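Local structure of CRISPR-associated endoribonuclease Cse3 (Thermus thermophilus, 2Y8Y) at residues K35-A40 with G44-L49; Q66-P71 with T195-V200. The protein acts as an endoribonuclease that cuts CRISPR transcripts into crRNA and keeps hold of the RNA once it has been processed. All coordinates share one frame; numbering follows the deposited sequence.

In the fold
From the N terminus, the chain first reaches contact 1, where 35-40 and 44-49 close a short loop around helix 38-42 just before strand 49-52. That strand and strand 62-67 belong to the four-stranded antiparallel sheet that also includes 5-12 and 81-89. Contact 2 begins where strand 62-67 ends and closes a far longer loop, with 123 residues between 66-71 and 195-200, the latter at the end of helix 189-198. The two contacts follow in series, neither nested nor crossed. Their centres lie about 9 Å apart, and Glu46 of contact 1 reaches the Leu68-Thr69 corner of contact 2, so helix 38-42, the first sheet and helix 189-198 are joined in sequence.

Contact 1. Residues K35-A40 with G44-L49. With nucleotides of chain B.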
ATOM      1  N   LYS A  35     -13.486  -5.358   8.095  1.00 18.08           N
ATOM      2  CA  LYS A  35     -14.178  -6.255   9.009  1.00 18.76           C
ATOM      3  C   LYS A  35     -13.215  -7.181   9.739  1.00 20.73           C
ATOM      4  O   LYS A  35     -13.479  -7.577  10.873  1.00 19.26           O
ATOM      5  CB  LYS A  35     -15.225  -7.091   8.270  1.00 19.42           C
ATOM      6  CG  LYS A  35     -16.347  -6.276   7.650  1.00 25.34           C
ATOM      7  CD  LYS A  35     -17.318  -7.161   6.891  1.00 28.20           C
ATOM      8  CE  LYS A  35     -18.317  -6.330   6.107  1.00 33.51           C
ATOM      9  NZ  LYS A  35     -19.319  -7.183   5.404  1.00 42.19           N
ATOM     10  N   ALA A  36     -12.110  -7.538   9.087  1.00 17.55           N
ATOM     11  CA  ALA A  36     -11.155  -8.486   9.665  1.00 18.42           C
ATOM     12  C   ALA A  36     -10.395  -7.933  10.858  1.00 15.03           C
ATOM     13  O   ALA A  36      -9.820  -8.685  11.636  1.00 18.48           O
ATOM     14  CB  ALA A  36     -10.178  -8.981   8.598  1.00 19.47           C
ATOM     15  N   VAL A  37     -10.371  -6.610  10.989  1.00 16.71           N
ATOM     16  CA  VAL A  37      -9.665  -5.963  12.091  1.00 17.13           C
ATOM     17  C   VAL A  37     -10.534  -4.874  12.720  1.00 14.28           C
ATOM     18  O   VAL A  37     -10.034  -3.839  13.164  1.00 17.00           O
ATOM     19  CB  VAL A  37      -8.312  -5.395  11.636  1.00 15.80           C
ATOM     20  CG1 VAL A  37      -7.327  -6.528  11.376  1.00 17.53           C
ATOM     21  CG2 VAL A  37      -8.494  -4.523  10.406  1.00 17.12           C
ATOM     22  N   SER A  38     -11.839  -5.130  12.757  1.00 16.49           N
ATOM     23  CA  SER A  38     -12.823  -4.129  13.171  1.00 15.93           C
ATOM     24  C   SER A  38     -12.581  -3.547  14.564  1.00 18.29           C
ATOM     25  O   SER A  38     -12.581  -2.330  14.745  1.00 19.07           O
ATOM     26  CB  SER A  38     -14.239  -4.699  13.072  1.00 23.34           C
ATOM     27  OG  SER A  38     -15.196  -3.763  13.533  1.00 27.85           O
ATOM     28  N   ARG A  39     -12.376  -4.407  15.554  1.00 17.84           N
ATOM     29  CA  ARG A  39     -12.152  -3.907  16.902  1.00 20.13           C
ATOM     30  C   ARG A  39     -10.856  -3.115  17.015  1.00 17.39           C
ATOM     31  O   ARG A  39     -10.814  -2.068  17.668  1.00 20.65           O
ATOM     32  CB  ARG A  39     -12.166  -5.037  17.926  1.00 21.77           C
ATOM     33  CG  ARG A  39     -11.926  -4.549  19.352  1.00 31.00           C
ATOM     34  CD  ARG A  39     -12.505  -5.516  20.369  1.00 39.97           C
ATOM     35  NE  ARG A  39     -11.897  -6.835  20.255  1.00 50.60           N
ATOM     36  CZ  ARG A  39     -10.677  -7.128  20.688  1.00 54.34           C
ATOM     37  NH1 ARG A  39      -9.934  -6.189  21.260  1.00 51.70           N
ATOM     38  NH2 ARG A  39     -10.198  -8.356  20.546  1.00 57.71           N
ATOM     39  N   ALA A  40      -9.789  -3.613  16.394  1.00 15.58           N
ATOM     40  CA  ALA A  40      -8.514  -2.913  16.445  1.00 14.95           C
ATOM     41  C   ALA A  40      -8.647  -1.518  15.835  1.00 15.21           C
ATOM     42  O   ALA A  40      -8.055  -0.555  16.326  1.00 17.55           O
ATOM     43  CB  ALA A  40      -7.421  -3.714  15.742  1.00 17.96           C
ATOM     44  N   GLY A  44      -8.097   2.274  17.699  1.00 19.34           N
ATOM     45  CA  GLY A  44      -7.005   3.111  17.234  1.00 23.01           C
ATOM     46  C   GLY A  44      -5.671   2.403  17.139  1.00 21.48           C
ATOM     47  O   GLY A  44      -4.619   3.041  17.154  1.00 22.29           O
ATOM     48  N   ARG A  45      -5.705   1.078  17.024  1.00 16.49           N
ATOM     49  CA  ARG A  45      -4.477   0.294  17.013  1.00 13.92           C
ATOM     50  C   ARG A  45      -4.100  -0.188  15.622  1.00 14.53           C
ATOM     51  O   ARG A  45      -3.129  -0.931  15.466  1.00 18.39           O
ATOM     52  CB  ARG A  45      -4.607  -0.937  17.918  1.00 16.99           C
ATOM     53  CG  ARG A  45      -4.935  -0.657  19.377  1.00 23.63           C
ATOM     54  CD  ARG A  45      -4.909  -1.944  20.198  1.00 20.72           C
ATOM     55  NE  ARG A  45      -6.131  -2.749  20.078  1.00 20.47           N
ATOM     56  CZ  ARG A  45      -6.216  -3.931  19.469  1.00 18.30           C
ATOM     57  NH1 ARG A  45      -5.151  -4.481  18.898  1.00 17.41           N
ATOM     58  NH2 ARG A  45      -7.375  -4.576  19.444  1.00 25.23           N
ATOM     59  N   GLU A  46      -4.856   0.233  14.609  1.00 14.83           N
ATOM     60  CA  GLU A  46      -4.721  -0.388  13.295  1.00 10.48           C
ATOM     61  C   GLU A  46      -4.476   0.617  12.147  1.00 12.97           C
ATOM     62  O   GLU A  46      -4.944   1.767  12.173  1.00 14.33           O
ATOM     63  CB  GLU A  46      -5.945  -1.273  13.029  1.00 13.29           C
ATOM     64  CG  GLU A  46      -5.893  -2.138  11.768  1.00 15.42           C
ATOM     65  CD  GLU A  46      -4.663  -3.030  11.708  1.00 14.59           C
ATOM     66  OE1 GLU A  46      -4.707  -4.160  12.252  1.00 13.41           O
ATOM     67  OE2 GLU A  46      -3.673  -2.605  11.091  1.00 13.65           O
ATOM     68  N   ARG A  47      -3.713   0.164  11.157  1.00 10.82           N
ATOM     69  CA  ARG A  47      -3.564   0.857   9.884  1.00 10.75           C
ATOM     70  C   ARG A  47      -3.678  -0.214   8.812  1.00  9.75           C
ATOM     71  O   ARG A  47      -2.687  -0.820   8.409  1.00 12.45           O
ATOM     72  CB  ARG A  47      -2.213   1.576   9.805  1.00 11.73           C
ATOM     73  CG  ARG A  47      -1.865   2.168   8.414  1.00 12.28           C
ATOM     74  CD  ARG A  47      -2.821   3.295   7.973  1.00 10.61           C
ATOM     75  NE  ARG A  47      -3.972   2.805   7.225  1.00 10.79           N
ATOM     76  CZ  ARG A  47      -4.967   3.574   6.809  1.00 10.92           C
ATOM     77  NH1 ARG A  47      -4.928   4.872   7.085  1.00 12.75           N
ATOM     78  NH2 ARG A  47      -5.982   3.061   6.129  1.00 12.87           N
ATOM     79  N   LEU A  48      -4.902  -0.450   8.359  1.00 10.13           N
ATOM     80  CA  LEU A  48      -5.147  -1.417   7.313  1.00 11.55           C
ATOM     81  C   LEU A  48      -4.602  -0.860   5.992  1.00 10.75           C
ATOM     82  O   LEU A  48      -4.919   0.284   5.633  1.00 11.75           O
ATOM     83  CB  LEU A  48      -6.652  -1.626   7.209  1.00 16.36           C
ATOM     84  CG  LEU A  48      -7.156  -2.406   6.010  1.00 18.74           C
ATOM     85  CD1 LEU A  48      -6.656  -3.820   6.134  1.00 16.69           C
ATOM     86  CD2 LEU A  48      -8.670  -2.331   5.977  1.00 19.14           C
ATOM     87  N   LEU A  49      -3.784  -1.650   5.292  1.00 10.23           N
ATOM     88  CA  LEU A  49      -3.302  -1.304   3.949  1.00  9.43           C
ATOM     89  C   LEU A  49      -3.484  -2.507   3.040  1.00 10.71           C
ATOM     90  O   LEU A  49      -3.435  -3.652   3.491  1.00 11.74           O
ATOM     91  CB  LEU A  49      -1.825  -0.920   3.987  1.00 12.42           C
ATOM     92  CG  LEU A  49      -1.448   0.279   4.845  1.00  9.37           C
ATOM     93  CD1 LEU A  49       0.066   0.391   4.988  1.00 10.49           C
ATOM     94  CD2 LEU A  49      -2.026   1.551   4.237  1.00 11.80           C
TER
ATOM     95  P     A B  18     -14.612   5.418   4.101  1.00 25.25           P
ATOM     96  OP1   A B  18     -13.842   5.254   2.856  1.00 31.86           O
ATOM     97  OP2   A B  18     -15.836   6.262   4.081  1.00 33.72           O
ATOM     98  O5'   A B  18     -14.950   3.984   4.706  1.00 27.51           O
ATOM     99  C5'   A B  18     -15.824   3.833   5.815  1.00 37.16           C
ATOM    100  C4'   A B  18     -16.341   2.420   5.903  1.00 34.04           C
ATOM    101  O4'   A B  18     -15.263   1.517   6.273  1.00 32.55           O
ATOM    102  C3'   A B  18     -17.402   2.155   6.957  1.00 32.29           C
ATOM    103  O3'   A B  18     -18.694   2.583   6.570  1.00 36.53           O
ATOM    104  C2'   A B  18     -17.288   0.650   7.151  1.00 31.83           C
ATOM    105  O2'   A B  18     -17.900  -0.048   6.075  1.00 36.45           O
ATOM    106  C1'   A B  18     -15.776   0.458   7.057  1.00 30.18           C
ATOM    107  N9    A B  18     -15.146   0.510   8.389  1.00 34.33           N
ATOM    108  C8    A B  18     -14.389   1.510   8.950  1.00 36.70           C
ATOM    109  N7    A B  18     -13.987   1.239  10.171  1.00 31.65           N
ATOM    110  C5    A B  18     -14.529  -0.015  10.434  1.00 29.77           C
ATOM    111  C6    A B  18     -14.480  -0.872  11.551  1.00 32.73           C
ATOM    112  N6    A B  18     -13.833  -0.583  12.684  1.00 36.97           N
ATOM    113  N1    A B  18     -15.126  -2.055  11.466  1.00 38.51           N
ATOM    114  C2    A B  18     -15.783  -2.359  10.341  1.00 42.71           C
ATOM    115  N3    A B  18     -15.898  -1.638   9.228  1.00 36.91           N
ATOM    116  C4    A B  18     -15.245  -0.471   9.342  1.00 36.54           C
ATOM    117  P     G B  16      -3.207   8.076   7.474  1.00 13.17           P
ATOM    118  OP1   G B  16      -2.962   6.685   7.923  1.00 13.06           O
ATOM    119  OP2   G B  16      -2.825   8.464   6.085  1.00 13.99           O
ATOM    120  O5'   G B  16      -4.723   8.474   7.715  1.00 14.78           O
ATOM    121  C5'   G B  16      -5.362   8.210   8.951  1.00 14.36           C
ATOM    122  C4'   G B  16      -6.784   8.711   8.948  1.00 15.52           C
ATOM    123  O4'   G B  16      -6.812  10.135   8.671  1.00 16.61           O
ATOM    124  C3'   G B  16      -7.705   8.126   7.887  1.00 17.40           C
ATOM    125  O3'   G B  16      -8.161   6.831   8.214  1.00 18.77           O
ATOM    126  C2'   G B  16      -8.813   9.167   7.832  1.00 16.50           C
ATOM    127  O2'   G B  16      -9.663   9.051   8.963  1.00 19.54           O
ATOM    128  C1'   G B  16      -8.005  10.453   7.966  1.00 15.98           C
ATOM    129  N9    G B  16      -7.650  10.993   6.643  1.00 14.79           N
ATOM    130  C8    G B  16      -6.446  10.917   5.980  1.00 15.70           C
ATOM    131  N7    G B  16      -6.501  11.488   4.805  1.00 15.42           N
ATOM    132  C5    G B  16      -7.811  11.943   4.685  1.00 15.97           C
ATOM    133  C6    G B  16      -8.452  12.636   3.627  1.00 16.37           C
ATOM    134  O6    G B  16      -7.982  13.006   2.539  1.00 16.91           O
ATOM    135  N1    G B  16      -9.779  12.907   3.924  1.00 16.52           N
ATOM    136  C2    G B  16     -10.410  12.567   5.096  1.00 17.77           C
ATOM    137  N2    G B  16     -11.705  12.919   5.203  1.00 18.44           N
ATOM    138  N3    G B  16      -9.820  11.916   6.091  1.00 17.56           N
ATOM    139  C4    G B  16      -8.530  11.644   5.818  1.00 17.01           C
ATOM    140  P    DG B  17      -8.553   5.770   7.068  1.00 18.84           P
ATOM    141  OP1  DG B  17      -8.948   4.522   7.742  1.00 21.36           O
ATOM    142  OP2  DG B  17      -7.463   5.730   6.073  1.00 17.15           O
ATOM    143  O5'  DG B  17      -9.809   6.431   6.326  1.00 23.60           O
ATOM    144  C5'  DG B  17     -11.042   6.675   6.974  1.00 30.13           C
ATOM    145  C4'  DG B  17     -11.981   7.506   6.127  1.00 25.24           C
ATOM    146  O4'  DG B  17     -11.357   8.744   5.699  1.00 20.93           O
ATOM    147  C3'  DG B  17     -12.580   6.919   4.852  1.00 23.02           C
ATOM    148  O3'  DG B  17     -13.630   6.047   5.208  1.00 22.23           O
ATOM    149  C2'  DG B  17     -13.081   8.184   4.153  1.00 26.16           C
ATOM    150  C1'  DG B  17     -12.018   9.212   4.543  1.00 25.27           C
ATOM    151  N9   DG B  17     -11.070   9.574   3.473  1.00 17.67           N
ATOM    152  C8   DG B  17      -9.740   9.250   3.364  1.00 16.03           C
ATOM    153  N7   DG B  17      -9.184   9.763   2.290  1.00 15.38           N
ATOM    154  C5   DG B  17     -10.218  10.459   1.663  1.00 16.01           C
ATOM    155  C6   DG B  17     -10.237  11.208   0.457  1.00 17.65           C
ATOM    156  O6   DG B  17      -9.318  11.431  -0.332  1.00 19.42           O
ATOM    157  N1   DG B  17     -11.493  11.751   0.200  1.00 18.94           N
ATOM    158  C2   DG B  17     -12.597  11.585   1.001  1.00 23.62           C
ATOM    159  N2   DG B  17     -13.729  12.183   0.583  1.00 24.94           N
ATOM    160  N3   DG B  17     -12.594  10.888   2.128  1.00 21.93           N
ATOM    161  C4   DG B  17     -11.380  10.354   2.389  1.00 19.72           C
TER
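Ala40 and Arg45 are joined by the backbone hydrogen bond across this turn: Arg45 N donates to Ala40 O at 2.9 Å, with a nearly straight N-H...O angle of 163°. Gly44, with positive phi, is the residue at which the chain leaves the helix.

Van der Waals packing surrounds this bond. The Arg45 chain bends at chi3 (-80°) and folds back, laying one face of its guanidinium over Ala40; Ala40 CB sits 3.6 Å from the plane of that group, toward its rim. Glu46 crosses Val37 at about a right angle, its CG 3.8 Å from Val37 CG2, while OE1 lies near CG1 of the same valine.

This is a Schellman motif ending helix 38-42, with Val37 at the N-cap at the other end; it turns the chain toward edge strand 49-52 of the N-terminal ferredoxin-like sheet.

Among the charged groups, Arg39 NH1 and Arg45 NH2 approach to 3.5 Å, like charges probably eased by Glu43, which forms a salt bridge with Arg45 NE and a long, weak ion pair with Arg39. The Glu46 carboxylate is held by several donors: OE2 takes Arg47 N at 2.8 Å on its anti side and also Leu68 N, while OE1 is bonded to Thr69 OG1.

Both segments also bind RNA. With OG swung opposite its own backbone N (chi1 177°), Ser38 donates from OG to N1 of A18 of chain B at 2.7 Å, and Ser38 O accepts from N6 of A18 at 3.0 Å, so one residue reads the Watson-Crick edge of the adenine. Arg47 NH1 bridges two phosphates, meeting OP1 of G16 of chain B at 2.8 Å and OP2 of DG17 of chain B; NH2 shares OP2, while NE and NH2 together clasp Leu48 O.

Contact 2. Residues Q66-P71 with T195-V200; sequences QTLTEP and TLRRGV. With nucleotides of chain B.
Arg197 slants across Leu68, and CD2 of that leucine stays near it from CB to the guanidinium. At the start of the side chain, Arg197 CB is 3.8 Å from Leu68 CD2, and CG follows at 4.0 Å. The chain then kinks at chi3 (61°), which brings the guanidinium back over the same methyl: NE lies 4.1 Å from Leu68 CD2, which stands 3.7 Å from CZ, above the centre of one face. At the tip the two terminal nitrogens part. NH1, also near Leu68 CD2, is hydrogen-bonded to Ala4 O, ahead of strand 5-12, whereas NH2, with Leu68 CD1 nearby, donates to a water lying in the guanidinium plane. That water in turn donates to Leu68 O at 2.7 Å, which, with the NH1 bond to Ala4 O, probably limits rotation of the guanidinium.

Deeper in the interface, Gln66 is fully extended and reaches the last turn of helix 189-198. Its NE2 donates to Leu196 O at 3.0 Å, with the acceptor close to the amide plane, and gives a second bond to a water that donates to Arg197 O at 2.9 Å. The neighbouring Arg198 turns away from Gln66 and Leu68 toward the RNA, where NH1 makes a weak bond of 3.1 Å to OP1 of G16 of chain B, the same oxygen that Arg47 binds. Gly199, with positive phi, ends the helix.

The end of strand 62-67 thus docks on the C-terminal turn of helix 189-198, an arrangement consistent with the junction between the two ferredoxin-like halves of Cas6-family endoribonucleases, here beside the bound RNA backbone.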
ATOM      1  N   GLN A  66      -1.981  -5.845   4.481  1.00 10.84           N
ATOM      2  CA  GLN A  66      -1.127  -5.686   5.644  1.00 10.23           C
ATOM      3  C   GLN A  66      -1.921  -5.078   6.784  1.00 11.38           C
ATOM      4  O   GLN A  66      -2.627  -4.068   6.614  1.00 12.63           O
ATOM      5  CB  GLN A  66       0.042  -4.766   5.319  1.00 11.86           C
ATOM      6  CG  GLN A  66       0.971  -4.568   6.494  1.00  9.83           C
ATOM      7  CD  GLN A  66       2.147  -3.699   6.132  1.00 10.15           C
ATOM      8  OE1 GLN A  66       3.082  -4.150   5.466  1.00 13.40           O
ATOM      9  NE2 GLN A  66       2.103  -2.431   6.542  1.00  9.44           N
ATOM     10  N   THR A  67      -1.812  -5.702   7.951  1.00 11.44           N
ATOM     11  CA  THR A  67      -2.420  -5.167   9.153  1.00 11.80           C
ATOM     12  C   THR A  67      -1.387  -5.157  10.266  1.00 13.96           C
ATOM     13  O   THR A  67      -0.445  -5.940  10.252  1.00 14.85           O
ATOM     14  CB  THR A  67      -3.646  -5.991   9.583  1.00 11.89           C
ATOM     15  OG1 THR A  67      -3.272  -7.366   9.743  1.00 13.87           O
ATOM     16  CG2 THR A  67      -4.749  -5.908   8.538  1.00 11.58           C
ATOM     17  N   LEU A  68      -1.555  -4.244  11.205  1.00 11.25           N
ATOM     18  CA  LEU A  68      -0.672  -4.165  12.361  1.00 11.68           C
ATOM     19  C   LEU A  68      -1.119  -5.102  13.476  1.00 14.92           C
ATOM     20  O   LEU A  68      -0.348  -5.386  14.394  1.00 15.40           O
ATOM     21  CB  LEU A  68      -0.637  -2.728  12.880  1.00 12.22           C
ATOM     22  CG  LEU A  68      -0.186  -1.684  11.856  1.00 13.73           C
ATOM     23  CD1 LEU A  68      -0.160  -0.299  12.490  1.00 15.53           C
ATOM     24  CD2 LEU A  68       1.177  -2.018  11.314  1.00 14.18           C
ATOM     25  N   THR A  69      -2.358  -5.578  13.390  1.00 12.18           N
ATOM     26  CA  THR A  69      -2.903  -6.472  14.409  1.00 11.85           C
ATOM     27  C   THR A  69      -3.366  -7.745  13.733  1.00 14.25           C
ATOM     28  O   THR A  69      -3.501  -7.805  12.525  1.00 13.65           O
ATOM     29  CB  THR A  69      -4.057  -5.811  15.184  1.00 13.09           C
ATOM     30  OG1 THR A  69      -5.221  -5.688  14.348  1.00 16.78           O
ATOM     31  CG2 THR A  69      -3.640  -4.426  15.680  1.00 14.68           C
ATOM     32  N   GLU A  70      -3.592  -8.790  14.517  1.00 13.49           N
ATOM     33  CA  GLU A  70      -3.886 -10.077  13.921  1.00 14.86           C
ATOM     34  C   GLU A  70      -5.286 -10.068  13.331  1.00 14.19           C
ATOM     35  O   GLU A  70      -6.257  -9.831  14.042  1.00 17.02           O
ATOM     36  CB  GLU A  70      -3.751 -11.199  14.952  1.00 17.62           C
ATOM     37  CG  GLU A  70      -3.781 -12.562  14.299  1.00 21.72           C
ATOM     38  CD  GLU A  70      -3.647 -13.686  15.292  1.00 28.92           C
ATOM     39  OE1 GLU A  70      -3.442 -13.386  16.481  1.00 27.87           O
ATOM     40  OE2 GLU A  70      -3.746 -14.862  14.878  1.00 31.43           O
ATOM     41  N   PRO A  71      -5.393 -10.319  12.020  1.00 14.45           N
ATOM     42  CA  PRO A  71      -6.706 -10.251  11.378  1.00 16.27           C
ATOM     43  C   PRO A  71      -7.525 -11.504  11.651  1.00 20.79           C
ATOM     44  O   PRO A  71      -6.954 -12.557  11.931  1.00 18.46           O
ATOM     45  CB  PRO A  71      -6.352 -10.181   9.890  1.00 14.88           C
ATOM     46  CG  PRO A  71      -5.058 -10.942   9.789  1.00 17.39           C
ATOM     47  CD  PRO A  71      -4.327 -10.715  11.080  1.00 16.32           C
ATOM     48  N   THR A 195       7.531   4.018   8.575  1.00  9.38           N
ATOM     49  CA  THR A 195       7.014   4.197   7.222  1.00  9.91           C
ATOM     50  C   THR A 195       6.311   2.931   6.711  1.00 10.29           C
ATOM     51  O   THR A 195       5.217   3.017   6.137  1.00 11.27           O
ATOM     52  CB  THR A 195       8.146   4.609   6.273  1.00 10.33           C
ATOM     53  OG1 THR A 195       8.677   5.859   6.716  1.00 11.35           O
ATOM     54  CG2 THR A 195       7.652   4.740   4.832  1.00 10.60           C
ATOM     55  N   LEU A 196       6.916   1.762   6.913  1.00 11.37           N
ATOM     56  CA  LEU A 196       6.260   0.521   6.490  1.00 10.30           C
ATOM     57  C   LEU A 196       4.928   0.318   7.198  1.00 10.62           C
ATOM     58  O   LEU A 196       3.966  -0.137   6.602  1.00 10.44           O
ATOM     59  CB  LEU A 196       7.159  -0.693   6.732  1.00 12.39           C
ATOM     60  CG  LEU A 196       8.474  -0.775   5.972  1.00 10.31           C
ATOM     61  CD1 LEU A 196       9.173  -2.063   6.360  1.00 13.38           C
ATOM     62  CD2 LEU A 196       8.229  -0.781   4.463  1.00 11.74           C
ATOM     63  N   ARG A 197       4.880   0.627   8.490  1.00  9.58           N
ATOM     64  CA  ARG A 197       3.657   0.435   9.262  1.00 10.48           C
ATOM     65  C   ARG A 197       2.562   1.448   8.908  1.00  8.09           C
ATOM     66  O   ARG A 197       1.384   1.164   9.067  1.00 10.91           O
ATOM     67  CB  ARG A 197       3.962   0.505  10.765  1.00 11.26           C
ATOM     68  CG  ARG A 197       4.892  -0.613  11.235  1.00 10.26           C
ATOM     69  CD  ARG A 197       5.345  -0.422  12.691  1.00 12.14           C
ATOM     70  NE  ARG A 197       4.217  -0.434  13.616  1.00 14.16           N
ATOM     71  CZ  ARG A 197       3.637  -1.534  14.092  1.00 11.37           C
ATOM     72  NH1 ARG A 197       4.073  -2.740  13.737  1.00 13.44           N
ATOM     73  NH2 ARG A 197       2.613  -1.417  14.916  1.00 13.18           N
ATOM     74  N   ARG A 198       2.953   2.649   8.487  1.00  8.65           N
ATOM     75  CA  ARG A 198       1.990   3.711   8.206  1.00 11.08           C
ATOM     76  C   ARG A 198       1.498   3.675   6.780  1.00 10.12           C
ATOM     77  O   ARG A 198       0.349   4.022   6.509  1.00 11.30           O
ATOM     78  CB  ARG A 198       2.628   5.079   8.457  1.00 11.48           C
ATOM     79  CG  ARG A 198       1.797   6.280   7.944  1.00 15.30           C
ATOM     80  CD  ARG A 198       0.397   6.377   8.593  1.00 19.93           C
ATOM     81  NE  ARG A 198       0.510   6.506  10.044  1.00 19.60           N
ATOM     82  CZ  ARG A 198      -0.440   6.157  10.906  1.00 26.09           C
ATOM     83  NH1 ARG A 198      -1.591   5.659  10.474  1.00 24.75           N
ATOM     84  NH2 ARG A 198      -0.234   6.298  12.208  1.00 30.83           N
ATOM     85  N   GLY A 199       2.355   3.252   5.862  1.00 10.34           N
ATOM     86  CA  GLY A 199       2.049   3.410   4.450  1.00  9.55           C
ATOM     87  C   GLY A 199       2.513   4.766   3.953  1.00  9.84           C
ATOM     88  O   GLY A 199       2.937   5.622   4.736  1.00 10.82           O
ATOM     89  N   VAL A 200       2.435   4.947   2.642  1.00  9.26           N
ATOM     90  CA  VAL A 200       2.988   6.133   1.980  1.00  8.97           C
ATOM     91  C   VAL A 200       1.977   6.831   1.064  1.00  8.94           C
ATOM     92  O   VAL A 200       1.644   6.335  -0.022  1.00 10.23           O
ATOM     93  CB  VAL A 200       4.231   5.761   1.158  1.00  8.61           C
ATOM     94  CG1 VAL A 200       4.832   7.006   0.512  1.00 10.36           C
ATOM     95  CG2 VAL A 200       5.266   5.082   2.052  1.00 11.54           C
TER
ATOM     96  P     G B  15       1.613  11.158   6.141  1.00 13.21           P
ATOM     97  OP1   G B  15       2.281   9.852   6.376  1.00 14.04           O
ATOM     98  OP2   G B  15       1.352  11.576   4.744  1.00 14.19           O
ATOM     99  O5'   G B  15       0.257  11.233   6.962  1.00 14.56           O
ATOM    100  C5'   G B  15       0.208  10.799   8.307  1.00 15.52           C
ATOM    101  C4'   G B  15      -1.135  11.071   8.925  1.00 16.59           C
ATOM    102  O4'   G B  15      -1.461  12.485   8.842  1.00 15.51           O
ATOM    103  C3'   G B  15      -2.328  10.420   8.263  1.00 13.68           C
ATOM    104  O3'   G B  15      -2.409   9.029   8.496  1.00 13.50           O
ATOM    105  C2'   G B  15      -3.463  11.216   8.881  1.00 16.30           C
ATOM    106  O2'   G B  15      -3.620  10.879  10.249  1.00 16.66           O
ATOM    107  C1'   G B  15      -2.875  12.629   8.799  1.00 15.52           C
ATOM    108  N9    G B  15      -3.254  13.266   7.528  1.00 14.90           N
ATOM    109  C8    G B  15      -2.528  13.425   6.372  1.00 15.39           C
ATOM    110  N7    G B  15      -3.235  13.964   5.411  1.00 17.12           N
ATOM    111  C5    G B  15      -4.494  14.135   5.959  1.00 14.64           C
ATOM    112  C6    G B  15      -5.678  14.667   5.395  1.00 16.62           C
ATOM    113  O6    G B  15      -5.850  15.109   4.263  1.00 18.26           O
ATOM    114  N1    G B  15      -6.738  14.651   6.304  1.00 17.51           N
ATOM    115  C2    G B  15      -6.667  14.169   7.586  1.00 14.73           C
ATOM    116  N2    G B  15      -7.799  14.235   8.311  1.00 18.30           N
ATOM    117  N3    G B  15      -5.569  13.682   8.130  1.00 16.99           N
ATOM    118  C4    G B  15      -4.529  13.690   7.255  1.00 15.11           C
ATOM    119  P     G B  16      -3.207   8.076   7.474  1.00 13.17           P
ATOM    120  OP1   G B  16      -2.962   6.685   7.923  1.00 13.06           O
ATOM    121  OP2   G B  16      -2.825   8.464   6.085  1.00 13.99           O
ATOM    122  O5'   G B  16      -4.723   8.474   7.715  1.00 14.78           O
ATOM    123  C5'   G B  16      -5.362   8.210   8.951  1.00 14.36           C
ATOM    124  C4'   G B  16      -6.784   8.711   8.948  1.00 15.52           C
ATOM    125  O4'   G B  16      -6.812  10.135   8.671  1.00 16.61           O
ATOM    126  C3'   G B  16      -7.705   8.126   7.887  1.00 17.40           C
ATOM    127  O3'   G B  16      -8.161   6.831   8.214  1.00 18.77           O
ATOM    128  C2'   G B  16      -8.813   9.167   7.832  1.00 16.50           C
ATOM    129  O2'   G B  16      -9.663   9.051   8.963  1.00 19.54           O
ATOM    130  C1'   G B  16      -8.005  10.453   7.966  1.00 15.98           C
ATOM    131  N9    G B  16      -7.650  10.993   6.643  1.00 14.79           N
ATOM    132  C8    G B  16      -6.446  10.917   5.980  1.00 15.70           C
ATOM    133  N7    G B  16      -6.501  11.488   4.805  1.00 15.42           N
ATOM    134  C5    G B  16      -7.811  11.943   4.685  1.00 15.97           C
ATOM    135  C6    G B  16      -8.452  12.636   3.627  1.00 16.37           C
ATOM    136  O6    G B  16      -7.982  13.006   2.539  1.00 16.91           O
ATOM    137  N1    G B  16      -9.779  12.907   3.924  1.00 16.52           N
ATOM    138  C2    G B  16     -10.410  12.567   5.096  1.00 17.77           C
ATOM    139  N2    G B  16     -11.705  12.919   5.203  1.00 18.44           N
ATOM    140  N3    G B  16      -9.820  11.916   6.091  1.00 17.56           N
ATOM    141  C4    G B  16      -8.530  11.644   5.818  1.00 17.01           C
TER
HETATM  142  O   HOH W   1       0.084  -1.223   8.160  1.00 12.46           O
HETATM  143  O   HOH W   2       1.439  -3.928  15.877  1.00 23.87           O